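Long-range contacts in 6-phosphogluconolactonase (Trypanosoma cruzi, PDB 6VYE), which probably hydrolyses 6-phosphogluconolactone to 6-phosphogluconate, the second step of the pentose phosphate pathway: residues 79-84 with 102-107; 73-78 with 108-113. One frame throughout, in Å; residues are numbered along the deposited sequence.

Interaction 1 (79-84 with 102-107); sequences FFFGDE and ALLRDI. Unlike the reference sequence in segment 102-107: Arg-105 (reference His).
Leu-104 lays one methyl over a face of the Phe-79 ring: CD2 stands 3.7 Å from the ring centroid, 19° off the normal, a CH-pi contact shifted toward the CG and CD2 side of the ring. Phe-79 leaves the strand toward residues 102-107, and with CG beside its own backbone N (chi1 -65°) its ring lies against that Leu-104 methyl. Around its far end two more side chains meet it at roughly right angles. Leu-103 brings CD2 to 3.9 Å from Phe-79 CZ, and Ile-107 sets CG2 at 4.0 Å from Phe-79 CE2. This is a strand-to-helix contact of an alpha/beta fold: strand 77-85 of the mixed central sheet faces the C-terminal part of helix 95-104 and the type I turn from Leu-104 to Ile-107. Leu-71 of helix 68-73 also touches Phe-79, Leu-103 and Ile-107. The fork at CG divides Leu-104 between two aromatic rings, CD2 going to Phe-79 and CD1 to Phe-81. That second methyl meets the end of Phe-81, which arrives from the opposite direction, with Phe-81 CZ 3.9 Å from Leu-104 CD1.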
# COMPACT_ATOMS: atom_id res chain seq x y z
N PHE A 79 -5.59 9.06 6.36
CA PHE A 79 -4.35 8.62 5.71
C PHE A 79 -3.53 7.80 6.70
O PHE A 79 -3.07 8.34 7.73
CB PHE A 79 -3.59 9.84 5.18
CG PHE A 79 -4.29 10.60 4.08
CD1 PHE A 79 -4.16 10.20 2.77
CD2 PHE A 79 -5.04 11.74 4.37
CE1 PHE A 79 -4.80 10.88 1.75
CE2 PHE A 79 -5.68 12.43 3.35
CZ PHE A 79 -5.50 12.04 2.03
N PHE A 80 -3.34 6.54 6.36
CA PHE A 80 -2.44 5.56 7.04
C PHE A 80 -1.32 5.20 6.06
O PHE A 80 -1.38 5.61 4.92
CB PHE A 80 -3.24 4.31 7.41
CG PHE A 80 -4.34 4.52 8.42
CD1 PHE A 80 -5.57 5.03 8.04
CD2 PHE A 80 -4.15 4.18 9.75
CE1 PHE A 80 -6.59 5.21 8.97
CE2 PHE A 80 -5.16 4.40 10.68
CZ PHE A 80 -6.38 4.93 10.29
N PHE A 81 -0.35 4.42 6.51
CA PHE A 81 0.79 3.98 5.67
C PHE A 81 0.77 2.47 5.59
O PHE A 81 0.60 1.82 6.63
CB PHE A 81 2.09 4.55 6.22
CG PHE A 81 2.14 6.04 6.06
CD1 PHE A 81 2.71 6.61 4.92
CD2 PHE A 81 1.50 6.86 6.97
CE1 PHE A 81 2.71 7.98 4.76
CE2 PHE A 81 1.46 8.24 6.78
CZ PHE A 81 2.09 8.79 5.68
N GLY A 82 0.86 1.96 4.36
CA GLY A 82 0.97 0.51 4.10
C GLY A 82 2.31 0.01 4.60
O GLY A 82 2.41 -1.14 4.93
N ASP A 83 3.32 0.86 4.55
CA ASP A 83 4.65 0.60 5.15
C ASP A 83 5.34 1.93 5.46
O ASP A 83 4.93 3.02 4.95
CB ASP A 83 5.52 -0.31 4.27
CG ASP A 83 6.00 0.32 2.99
OD1 ASP A 83 5.31 1.23 2.47
OD2 ASP A 83 7.08 -0.12 2.51
N GLU A 84 6.38 1.80 6.28
CA GLU A 84 7.24 2.92 6.69
C GLU A 84 8.63 2.36 6.99
O GLU A 84 8.70 1.31 7.64
CB GLU A 84 6.68 3.63 7.93
CG GLU A 84 7.46 4.88 8.28
CD GLU A 84 7.57 5.88 7.13
OE1 GLU A 84 8.41 5.65 6.19
OE2 GLU A 84 6.82 6.88 7.16
N ALA A 102 4.03 16.57 -0.13
CA ALA A 102 3.22 16.52 -1.36
C ALA A 102 1.76 16.90 -1.08
O ALA A 102 1.10 17.43 -2.01
CB ALA A 102 3.31 15.15 -1.97
N LEU A 103 1.25 16.58 0.11
CA LEU A 103 -0.21 16.59 0.41
C LEU A 103 -0.50 16.80 1.91
O LEU A 103 -1.30 17.66 2.22
CB LEU A 103 -0.80 15.26 -0.07
CG LEU A 103 -2.24 14.98 0.33
CD1 LEU A 103 -3.19 16.03 -0.22
CD2 LEU A 103 -2.64 13.58 -0.13
N LEU A 104 0.10 16.01 2.81
CA LEU A 104 -0.49 15.84 4.17
C LEU A 104 -0.25 17.08 5.04
O LEU A 104 -0.95 17.21 6.05
CB LEU A 104 0.05 14.57 4.82
CG LEU A 104 -0.30 13.28 4.09
CD1 LEU A 104 0.21 12.07 4.87
CD2 LEU A 104 -1.79 13.15 3.87
N ARG A 105 0.67 17.97 4.65
CA ARG A 105 0.95 19.23 5.38
C ARG A 105 -0.35 20.06 5.46
O ARG A 105 -0.51 20.79 6.41
CB ARG A 105 2.10 20.01 4.72
CG ARG A 105 1.89 20.39 3.26
CD ARG A 105 3.16 20.97 2.63
NE ARG A 105 3.11 20.95 1.17
CZ ARG A 105 2.52 21.89 0.41
NH1 ARG A 105 2.00 22.96 0.97
NH2 ARG A 105 2.50 21.77 -0.90
N ASP A 106 -1.27 19.90 4.51
CA ASP A 106 -2.54 20.66 4.47
C ASP A 106 -3.77 19.82 4.88
O ASP A 106 -4.89 20.28 4.61
CB ASP A 106 -2.73 21.22 3.07
CG ASP A 106 -1.84 22.42 2.82
OD1 ASP A 106 -1.21 22.51 1.75
OD2 ASP A 106 -1.74 23.24 3.72
N ILE A 107 -3.60 18.63 5.47
CA ILE A 107 -4.72 17.75 5.91
C ILE A 107 -4.91 17.90 7.42
O ILE A 107 -3.94 17.94 8.16
CB ILE A 107 -4.45 16.28 5.50
CG1 ILE A 107 -4.31 16.18 3.99
CG2 ILE A 107 -5.50 15.32 6.05
CD1 ILE A 107 -5.49 16.73 3.21

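Interaction 2 (73-78 with 108-113); sequences EERALR and PEDLVV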
# COMPACT_ATOMS: atom_id res chain seq x y z
N GLU A 73 -11.37 20.27 3.65
CA GLU A 73 -12.68 20.82 4.12
C GLU A 73 -13.69 19.69 4.33
O GLU A 73 -14.45 19.79 5.30
CB GLU A 73 -13.31 21.80 3.13
CG GLU A 73 -12.85 23.23 3.34
CD GLU A 73 -11.37 23.42 3.08
OE1 GLU A 73 -10.86 22.84 2.10
OE2 GLU A 73 -10.71 24.08 3.91
N GLU A 74 -13.75 18.70 3.43
CA GLU A 74 -14.84 17.68 3.44
C GLU A 74 -14.34 16.42 4.18
O GLU A 74 -15.18 15.52 4.40
CB GLU A 74 -15.38 17.38 2.04
CG GLU A 74 -16.13 18.52 1.39
CD GLU A 74 -16.92 18.07 0.16
OE1 GLU A 74 -17.71 17.08 0.27
OE2 GLU A 74 -16.71 18.64 -0.94
N ARG A 75 -13.07 16.38 4.59
CA ARG A 75 -12.51 15.30 5.45
C ARG A 75 -12.84 13.93 4.84
O ARG A 75 -13.35 13.06 5.58
CB ARG A 75 -13.11 15.45 6.86
CG ARG A 75 -12.81 16.80 7.51
CD ARG A 75 -13.52 17.07 8.82
NE ARG A 75 -13.47 15.91 9.70
CZ ARG A 75 -12.45 15.58 10.48
NH1 ARG A 75 -11.38 16.34 10.56
NH2 ARG A 75 -12.52 14.50 11.24
N ALA A 76 -12.60 13.72 3.55
CA ALA A 76 -12.99 12.49 2.83
C ALA A 76 -12.11 11.28 3.19
O ALA A 76 -12.64 10.15 3.09
CB ALA A 76 -12.99 12.74 1.36
N LEU A 77 -10.87 11.49 3.65
CA LEU A 77 -9.86 10.40 3.80
C LEU A 77 -9.13 10.53 5.14
O LEU A 77 -8.76 11.65 5.56
CB LEU A 77 -8.84 10.42 2.65
CG LEU A 77 -9.33 9.90 1.29
CD1 LEU A 77 -8.25 9.97 0.22
CD2 LEU A 77 -9.88 8.49 1.36
N ARG A 78 -8.84 9.37 5.72
CA ARG A 78 -7.93 9.20 6.86
C ARG A 78 -6.74 8.40 6.34
O ARG A 78 -6.92 7.28 5.82
CB ARG A 78 -8.68 8.55 8.03
CG ARG A 78 -7.96 8.71 9.35
CD ARG A 78 -8.59 7.79 10.41
NE ARG A 78 -9.95 8.22 10.76
CZ ARG A 78 -10.25 9.25 11.56
NH1 ARG A 78 -9.31 10.02 12.09
NH2 ARG A 78 -11.51 9.56 11.79
N PRO A 108 -6.15 17.99 7.93
CA PRO A 108 -6.38 18.01 9.38
C PRO A 108 -5.64 16.87 10.11
O PRO A 108 -5.51 15.77 9.54
CB PRO A 108 -7.89 17.87 9.51
CG PRO A 108 -8.43 18.45 8.21
CD PRO A 108 -7.40 18.10 7.16
N GLU A 109 -5.09 17.17 11.28
CA GLU A 109 -4.08 16.33 11.97
C GLU A 109 -4.71 14.99 12.36
O GLU A 109 -4.01 13.95 12.25
CB GLU A 109 -3.46 17.03 13.18
CG GLU A 109 -4.42 17.28 14.33
CD GLU A 109 -3.74 17.81 15.58
OE1 GLU A 109 -3.87 17.16 16.64
OE2 GLU A 109 -3.03 18.82 15.48
N ASP A 110 -5.97 14.98 12.76
CA ASP A 110 -6.67 13.74 13.15
C ASP A 110 -6.78 12.81 11.94
O ASP A 110 -7.00 11.61 12.16
CB ASP A 110 -8.03 14.02 13.81
CG ASP A 110 -9.13 14.48 12.86
OD1 ASP A 110 -8.96 15.52 12.18
OD2 ASP A 110 -10.15 13.78 12.79
N LEU A 111 -6.61 13.31 10.71
CA LEU A 111 -6.78 12.53 9.45
C LEU A 111 -5.42 12.05 8.93
O LEU A 111 -5.37 11.44 7.86
CB LEU A 111 -7.52 13.40 8.42
CG LEU A 111 -8.99 13.73 8.69
CD1 LEU A 111 -9.63 14.36 7.45
CD2 LEU A 111 -9.79 12.53 9.14
N VAL A 112 -4.36 12.23 9.71
CA VAL A 112 -2.99 11.84 9.30
C VAL A 112 -2.46 10.92 10.37
O VAL A 112 -2.32 11.37 11.49
CB VAL A 112 -2.10 13.09 9.10
CG1 VAL A 112 -0.69 12.69 8.71
CG2 VAL A 112 -2.71 14.01 8.08
N VAL A 113 -2.17 9.67 10.02
CA VAL A 113 -1.83 8.63 11.02
C VAL A 113 -0.51 7.99 10.64
O VAL A 113 -0.49 6.91 10.06
CB VAL A 113 -3.00 7.63 11.14
CG1 VAL A 113 -2.89 6.78 12.39
CG2 VAL A 113 -4.35 8.36 11.10
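Arg-75 and Asp-110 meet end-on, guanidinium to carboxylate, in a two-pronged salt bridge. Arg-75 NH1 donates to Asp-110 OD1 at 3.0 Å and Arg-75 NH2 to Asp-110 OD2 at 2.9 Å. Both bonds are almost straight, the less straight at 173°, and both oxygens accept through their syn lone pairs, with the two planes only 1° apart. Arg-78 approaches the same aspartate from its own strand position: its NH1 lies 2.8 Å from Asp-110 O, while the charge pairing of Arg-78 NH1 with Asp-110 OD2 is long, at 3.9 Å. The three residues form a salt-bridge network joining the start of strand 77-85 and the residues leading into it to the 3-10 segment 109-111, in the loop after helix 95-104.

Leu-111 packs against both arginine side chains, with CD1 3.7 Å from Arg-75 CB and 3.4 Å from Leu-77 O. Its methyls lie over one face of the Arg-75 guanidinium, and CD2 also lies over a face of the Arg-78 guanidinium. Farther along, Val-113 CG2 rests on Arg-78 CG.

The backbone sets these groups in place. Arg-75 has positive phi as the chain leaves helix 68-73, and a bend at chi3 (44°) swings its guanidinium round to the carboxylate. Across from it, Leu-111 N bonds to Pro-108 O. Arg-78 CA approaches Leu-111 O at 3.5 Å in a CA-H...O contact, and Arg-78 is tied by backbone hydrogen bonds to Leu-46 and Ile-48 of the adjacent parallel strand 46-50. Pro-45 touches both Arg-78 and Leu-111.

With NH1 and NH2 both engaged in plane, the Arg-75 guanidinium is held against rotation relative to the carboxylate. Two positive groups around Asp-110 would be expected to keep it ionised, although its exposure to solvent probably weakens the pairing.

Overall arrangement
Both contacts join strand 77-85 and its approach to the chain that runs from the end of helix 95-104 into the following loop, and interaction 1 is nested within the loop that interaction 2 closes. Their centres lie 10 Å apart. Backbone pairing links them: Phe-79 N to Leu-111 O and Phe-79 O to Val-113 N, both 2.8 Å and probable hydrogen bonds, while Ile-107 packs on Val-112. Interaction 1 lies deeper, its touching residues all buried and meeting through aromatic rings and aliphatic branches. Interaction 2 lies farther out and is partly buried, combining a partly solvent-exposed arginine-aspartate network with apolar packing by Leu-111 and Val-113.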